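Local coordinates for uncharacterized protein (Helicobacter pylori, PDB 4O5J) that probably serves as an outer-membrane adhesin whose extracellular domain binds sialylated carbohydrates and so attaches the bacterium to host tissue, at residues D303-N306 against L307-I311. Numbering follows the deposited sequence.
Sequences DIFN and LFNSI
F305 and N309, I304 and F308, and N306 and S310 meet as i/i+4 neighbours over the last two turns of helix 281-309 and the residue that follows it, a local contact where the helix gives way to the loop leading to helix 313-320. The backbone carries the turns: L307 N bonds to D303 O, F308 N to I304 O and N309 N to F305 O, the last at 2.9 Å. At the end the pattern weakens. S310 N makes a weak hydrogen bond to N306 O at 3.0 Å, and the same carbonyl oxygen accepts a second hydrogen bond, from S310 OG at 2.9 Å. The hydroxyl is brought back over the turn because OG stands beside the serine's own backbone N (chi1 -73°), and it approaches N306 O tilted 33° from the carbonyl plane. On the buried side, I304 and F308 run side by side off the same face of the helix; I304 CG2, the branch anti to its backbone N, rests 3.8 Å from F308 CE2. This pair turns into the bundle, among helices 241-268, 343-396 and 82-101. F305 and N309 form a more exposed pair. N309 CB sits 4.1 Å above one face of the F305 ring, off-centre, near its outer atoms, and OD1 comes to 3.7 Å from F305 CZ, with the ring and amide planes 39° apart. N245 ND2 of helix 241-268 donates a hydrogen bond to L307 O. Serine and threonine hydroxyls often bond to the carbonyl four residues earlier in a helix; here this happens at the C-terminal end of an amphipathic one, with I304 and F308 buried and N306 and N309 exposed, within the helical bundle of the SabA adhesion domain.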
loop_
_atom_site.group_PDB
_atom_site.type_symbol
_atom_site.label_atom_id
_atom_site.label_comp_id
_atom_site.label_asym_id
_atom_site.label_seq_id
_atom_site.Cartn_x
_atom_site.Cartn_y
_atom_site.Cartn_z
ATOM N N ASP A 303 4.076 -3.391 0.912
ATOM C CA ASP A 303 4.590 -2.338 1.785
ATOM C C ASP A 303 3.459 -1.759 2.607
ATOM O O ASP A 303 3.597 -1.521 3.817
ATOM C CB ASP A 303 5.241 -1.223 0.975
ATOM C CG ASP A 303 6.547 -1.656 0.278
ATOM O OD1 ASP A 303 7.195 -2.589 0.800
ATOM O OD2 ASP A 303 6.959 -1.046 -0.777
ATOM N N ILE A 304 2.307 -1.533 1.970
ATOM C CA ILE A 304 1.174 -0.948 2.715
ATOM C C ILE A 304 0.653 -1.914 3.794
ATOM O O ILE A 304 0.355 -1.504 4.894
ATOM C CB ILE A 304 0.050 -0.507 1.746
ATOM C CG1 ILE A 304 0.493 0.770 1.012
ATOM C CG2 ILE A 304 -1.257 -0.273 2.507
ATOM C CD1 ILE A 304 0.056 0.696 -0.385
ATOM N N PHE A 305 0.529 -3.192 3.456
ATOM C CA PHE A 305 0.120 -4.170 4.439
ATOM C C PHE A 305 1.086 -4.143 5.641
ATOM O O PHE A 305 0.649 -4.072 6.809
ATOM C CB PHE A 305 -0.019 -5.579 3.867
ATOM C CG PHE A 305 -0.255 -6.599 4.972
ATOM C CD1 PHE A 305 -1.482 -6.660 5.633
ATOM C CD2 PHE A 305 0.761 -7.399 5.427
ATOM C CE1 PHE A 305 -1.710 -7.551 6.674
ATOM C CE2 PHE A 305 0.539 -8.322 6.474
ATOM C CZ PHE A 305 -0.691 -8.394 7.111
ATOM N N ASN A 306 2.384 -4.152 5.364
ATOM C CA ASN A 306 3.399 -4.111 6.423
ATOM C C ASN A 306 3.264 -2.886 7.279
ATOM O O ASN A 306 3.483 -2.952 8.508
ATOM C CB ASN A 306 4.817 -4.237 5.835
ATOM C CG ASN A 306 5.103 -5.659 5.327
ATOM O OD1 ASN A 306 4.357 -6.597 5.644
ATOM N ND2 ASN A 306 6.207 -5.837 4.551
ATOM N N LEU A 307 2.907 -1.738 6.668
ATOM C CA LEU A 307 2.751 -0.509 7.443
ATOM C C LEU A 307 1.542 -0.625 8.385
ATOM O O LEU A 307 1.574 -0.100 9.489
ATOM C CB LEU A 307 2.595 0.728 6.519
ATOM C CG LEU A 307 3.955 1.195 5.903
ATOM C CD1 LEU A 307 3.753 2.112 4.683
ATOM C CD2 LEU A 307 4.784 1.844 6.991
ATOM N N PHE A 308 0.487 -1.311 7.969
ATOM C CA PHE A 308 -0.671 -1.514 8.828
ATOM C C PHE A 308 -0.279 -2.502 9.951
ATOM O O PHE A 308 -0.659 -2.329 11.092
ATOM C CB PHE A 308 -1.816 -2.148 8.081
ATOM C CG PHE A 308 -2.728 -1.149 7.402
ATOM C CD1 PHE A 308 -3.562 -0.334 8.179
ATOM C CD2 PHE A 308 -2.751 -1.025 6.025
ATOM C CE1 PHE A 308 -4.386 0.609 7.605
ATOM C CE2 PHE A 308 -3.619 -0.112 5.436
ATOM C CZ PHE A 308 -4.434 0.719 6.224
ATOM N N ASN A 309 0.504 -3.509 9.610
ATOM C CA ASN A 309 0.815 -4.608 10.549
ATOM C C ASN A 309 1.860 -4.135 11.579
ATOM O O ASN A 309 1.957 -4.689 12.589
ATOM C CB ASN A 309 1.295 -5.771 9.720
ATOM C CG ASN A 309 1.345 -7.025 10.487
ATOM O OD1 ASN A 309 0.358 -7.743 10.555
ATOM N ND2 ASN A 309 2.495 -7.287 11.132
ATOM N N SER A 310 2.563 -3.022 11.331
ATOM C CA SER A 310 3.582 -2.464 12.181
ATOM C C SER A 310 2.942 -1.486 13.164
ATOM O O SER A 310 3.645 -0.881 13.969
ATOM C CB SER A 310 4.562 -1.616 11.355
ATOM O OG SER A 310 5.324 -2.384 10.652
ATOM N N ILE A 311 1.640 -1.243 13.062
ATOM C CA ILE A 311 0.974 -0.337 13.975
ATOM C C ILE A 311 0.737 -1.068 15.302
ATOM O O ILE A 311 0.175 -2.137 15.295
ATOM C CB ILE A 311 -0.365 0.149 13.434
ATOM C CG1 ILE A 311 -0.154 0.980 12.164
ATOM C CG2 ILE A 311 -1.134 0.954 14.502
ATOM C CD1 ILE A 311 -1.466 1.316 11.408
#